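Local structure of beta-N-acetylhexosaminidase (Streptomyces plicatus, 1JAK) at residues T294-G303 with F332-Y343. The protein hydrolyses terminal N-acetylhexosamine residues from glycans as a family 20 glycosidase, probably by substrate-assisted catalysis, and is inhibited by an isofagomine-type azasugar. Sequence-based numbering, arbitrary orientation.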
# COMPACT_ATOMS: atom_id res chain seq x y z
N THR A 294 -29.82 10.27 -5.67
CA THR A 294 -28.55 9.56 -5.80
C THR A 294 -27.36 10.50 -5.89
O THR A 294 -26.32 10.27 -5.27
CB THR A 294 -28.56 8.67 -7.06
OG1 THR A 294 -29.56 7.66 -6.92
CG2 THR A 294 -27.20 8.01 -7.27
N TYR A 295 -27.52 11.57 -6.66
CA TYR A 295 -26.45 12.54 -6.86
C TYR A 295 -26.27 13.49 -5.68
O TYR A 295 -25.18 14.02 -5.47
CB TYR A 295 -26.69 13.26 -8.18
CG TYR A 295 -26.79 12.24 -9.30
CD1 TYR A 295 -25.65 11.64 -9.82
CD2 TYR A 295 -28.04 11.78 -9.72
CE1 TYR A 295 -25.74 10.59 -10.73
CE2 TYR A 295 -28.14 10.72 -10.63
CZ TYR A 295 -26.98 10.13 -11.13
OH TYR A 295 -27.08 9.07 -12.00
N ASP A 296 -27.33 13.71 -4.91
CA ASP A 296 -27.22 14.56 -3.73
C ASP A 296 -26.39 13.76 -2.73
O ASP A 296 -25.50 14.30 -2.07
CB ASP A 296 -28.60 14.85 -3.13
CG ASP A 296 -29.43 15.77 -4.00
OD1 ASP A 296 -28.86 16.69 -4.61
OD2 ASP A 296 -30.67 15.58 -4.05
N PHE A 297 -26.70 12.47 -2.63
CA PHE A 297 -26.00 11.55 -1.74
C PHE A 297 -24.51 11.49 -2.09
O PHE A 297 -23.65 11.65 -1.22
CB PHE A 297 -26.62 10.15 -1.88
CG PHE A 297 -25.83 9.07 -1.20
CD1 PHE A 297 -25.85 8.94 0.18
CD2 PHE A 297 -25.06 8.19 -1.95
CE1 PHE A 297 -25.11 7.94 0.81
CE2 PHE A 297 -24.31 7.19 -1.33
CZ PHE A 297 -24.34 7.06 0.05
N VAL A 298 -24.21 11.26 -3.36
CA VAL A 298 -22.82 11.18 -3.80
C VAL A 298 -22.06 12.47 -3.54
O VAL A 298 -20.92 12.45 -3.08
CB VAL A 298 -22.73 10.83 -5.30
CG1 VAL A 298 -21.28 10.95 -5.78
CG2 VAL A 298 -23.23 9.40 -5.53
N ASP A 299 -22.69 13.61 -3.82
CA ASP A 299 -22.04 14.89 -3.60
C ASP A 299 -21.74 15.09 -2.11
O ASP A 299 -20.64 15.51 -1.75
CB ASP A 299 -22.91 16.03 -4.13
CG ASP A 299 -22.19 17.37 -4.10
OD1 ASP A 299 -22.06 17.94 -3.00
OD2 ASP A 299 -21.74 17.83 -5.17
N ASP A 300 -22.71 14.77 -1.25
CA ASP A 300 -22.52 14.92 0.19
C ASP A 300 -21.36 14.06 0.69
O ASP A 300 -20.50 14.53 1.44
CB ASP A 300 -23.78 14.52 0.97
CG ASP A 300 -24.89 15.56 0.86
OD1 ASP A 300 -24.60 16.74 0.56
OD2 ASP A 300 -26.06 15.19 1.10
N VAL A 301 -21.33 12.80 0.27
CA VAL A 301 -20.28 11.88 0.70
C VAL A 301 -18.89 12.28 0.19
O VAL A 301 -17.94 12.33 0.97
CB VAL A 301 -20.59 10.43 0.26
CG1 VAL A 301 -19.39 9.53 0.53
CG2 VAL A 301 -21.81 9.92 1.01
N ILE A 302 -18.78 12.55 -1.10
CA ILE A 302 -17.49 12.94 -1.67
C ILE A 302 -17.00 14.25 -1.05
O ILE A 302 -15.80 14.42 -0.82
CB ILE A 302 -17.58 13.07 -3.21
CG1 ILE A 302 -17.78 11.67 -3.82
CG2 ILE A 302 -16.33 13.73 -3.76
CD1 ILE A 302 -17.91 11.66 -5.34
N GLY A 303 -17.92 15.16 -0.78
CA GLY A 303 -17.54 16.43 -0.19
C GLY A 303 -16.96 16.24 1.21
O GLY A 303 -15.93 16.83 1.55
N PHE A 332 -23.83 7.64 -15.27
CA PHE A 332 -23.50 7.87 -13.87
C PHE A 332 -22.09 8.44 -13.71
O PHE A 332 -21.89 9.44 -13.02
CB PHE A 332 -23.58 6.55 -13.08
CG PHE A 332 -23.25 6.69 -11.62
CD1 PHE A 332 -24.21 7.14 -10.72
CD2 PHE A 332 -21.98 6.39 -11.16
CE1 PHE A 332 -23.90 7.27 -9.36
CE2 PHE A 332 -21.66 6.53 -9.80
CZ PHE A 332 -22.62 6.97 -8.90
N MET A 333 -21.12 7.81 -14.36
CA MET A 333 -19.74 8.27 -14.26
C MET A 333 -19.54 9.65 -14.88
O MET A 333 -18.71 10.43 -14.42
CB MET A 333 -18.79 7.25 -14.89
CG MET A 333 -18.67 5.98 -14.07
SD MET A 333 -18.18 6.34 -12.37
CE MET A 333 -17.53 4.73 -11.85
N LYS A 334 -20.30 9.96 -15.92
CA LYS A 334 -20.19 11.26 -16.57
C LYS A 334 -20.64 12.34 -15.57
O LYS A 334 -20.07 13.43 -15.51
CB LYS A 334 -21.08 11.31 -17.81
CG LYS A 334 -21.10 12.66 -18.53
CD LYS A 334 -19.79 12.94 -19.25
CE LYS A 334 -19.85 14.24 -20.03
NZ LYS A 334 -18.65 14.44 -20.88
N ARG A 335 -21.66 12.01 -14.79
CA ARG A 335 -22.22 12.92 -13.80
C ARG A 335 -21.41 13.05 -12.51
O ARG A 335 -21.30 14.14 -11.95
CB ARG A 335 -23.65 12.49 -13.46
CG ARG A 335 -24.60 12.51 -14.64
CD ARG A 335 -25.87 11.73 -14.35
NE ARG A 335 -26.78 11.73 -15.49
CZ ARG A 335 -27.84 10.94 -15.61
NH1 ARG A 335 -28.12 10.06 -14.65
NH2 ARG A 335 -28.62 11.02 -16.68
N VAL A 336 -20.85 11.94 -12.03
CA VAL A 336 -20.11 11.97 -10.77
C VAL A 336 -18.63 12.34 -10.80
O VAL A 336 -18.12 12.92 -9.84
CB VAL A 336 -20.26 10.63 -10.02
CG1 VAL A 336 -21.73 10.37 -9.71
CG2 VAL A 336 -19.68 9.50 -10.84
N GLN A 337 -17.92 12.02 -11.88
CA GLN A 337 -16.50 12.35 -11.93
C GLN A 337 -16.22 13.82 -11.62
O GLN A 337 -15.31 14.14 -10.86
CB GLN A 337 -15.89 11.98 -13.28
CG GLN A 337 -15.78 10.49 -13.54
CD GLN A 337 -15.02 10.18 -14.82
OE1 GLN A 337 -13.79 10.21 -14.85
NE2 GLN A 337 -15.76 9.90 -15.89
N PRO A 338 -17.01 14.74 -12.21
CA PRO A 338 -16.79 16.17 -11.96
C PRO A 338 -16.89 16.56 -10.49
O PRO A 338 -16.30 17.56 -10.07
CB PRO A 338 -17.87 16.83 -12.81
CG PRO A 338 -18.02 15.88 -13.96
CD PRO A 338 -18.03 14.54 -13.26
N ILE A 339 -17.64 15.79 -9.71
CA ILE A 339 -17.81 16.08 -8.29
C ILE A 339 -16.48 16.01 -7.54
O ILE A 339 -16.25 16.75 -6.59
CB ILE A 339 -18.82 15.10 -7.64
CG1 ILE A 339 -20.19 15.25 -8.33
CG2 ILE A 339 -18.95 15.38 -6.15
CD1 ILE A 339 -21.27 14.32 -7.78
N VAL A 340 -15.60 15.11 -7.97
CA VAL A 340 -14.30 14.95 -7.34
C VAL A 340 -13.47 16.23 -7.54
O VAL A 340 -12.87 16.74 -6.59
CB VAL A 340 -13.53 13.74 -7.93
CG1 VAL A 340 -12.18 13.58 -7.25
CG2 VAL A 340 -14.37 12.48 -7.75
N ALA A 341 -13.45 16.73 -8.77
CA ALA A 341 -12.72 17.95 -9.08
C ALA A 341 -13.35 19.14 -8.36
O ALA A 341 -12.66 20.08 -7.97
CB ALA A 341 -12.71 18.19 -10.59
N LYS A 342 -14.67 19.10 -8.21
CA LYS A 342 -15.40 20.16 -7.53
C LYS A 342 -14.84 20.36 -6.13
O LYS A 342 -14.77 21.47 -5.61
CB LYS A 342 -16.88 19.80 -7.44
CG LYS A 342 -17.71 20.73 -6.58
CD LYS A 342 -19.15 20.24 -6.48
CE LYS A 342 -19.98 21.10 -5.55
NZ LYS A 342 -21.38 20.59 -5.44
N TYR A 343 -14.42 19.25 -5.51
CA TYR A 343 -13.87 19.30 -4.17
C TYR A 343 -12.34 19.26 -4.15
O TYR A 343 -11.73 18.86 -3.16
CB TYR A 343 -14.48 18.18 -3.32
CG TYR A 343 -15.94 18.44 -3.01
CD1 TYR A 343 -16.31 19.49 -2.17
CD2 TYR A 343 -16.95 17.67 -3.58
CE1 TYR A 343 -17.64 19.78 -1.92
CE2 TYR A 343 -18.29 17.94 -3.34
CZ TYR A 343 -18.63 19.00 -2.51
OH TYR A 343 -19.96 19.30 -2.26
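Tyr-343 lays one face of its ring on Gly-303, whose CA sits 3.5 Å from the ring centroid and 6° off its normal, a close CH-pi contact; glycine suits this place because, having no side chain, it lets the ring settle directly on the backbone. Lys-342 CG lies over the opposite face. The hydroxyl at the ring's edge donates to Asp-299 OD1 at 2.6 Å, while Lys-342 NZ forms a salt bridge with Asp-299 OD2 at 2.8 Å. Each donor approaches its oxygen from the syn side, though both are tilted out of the carboxylate plane; together they hold its rotation and probably stabilise its negative charge. Asp-299 reaches them because CG stands anti to its backbone N (chi1 -172°), and the fully extended lysine chain crosses the aspartate side chain at about a right angle and ends with NZ at OD2.

Inward from this polar, more solvent-accessible flank the packing is tight and apolar. Branched side chains suit it: Ile-302 CG2 meets Ile-339 CG2 at 3.9 Å, and Val-298 CG1 touches both Ile-339 CD1 and Val-336 CG1. Farther along, Phe-332 turns its edge to Thr-294 CG2 and packs obliquely against the Tyr-295 ring. Arg-335 returns to the solvent side, its long chain letting NH1 donate to Tyr-295 OH (3.0 Å) in the guanidinium plane; the same OH also hydrogen-bonds Val-289 O, tying the helix to the preceding loop.

Segments 294-303 and 332-342 pass each other at -28°, their axes 9.6 Å apart at closest approach. They lie on helices 292-307 and 326-342, with strand 313-315 between in sequence, side-by-side packing characteristic of the outer layer of a (beta/alpha)8 TIM barrel, the catalytic fold of family 20.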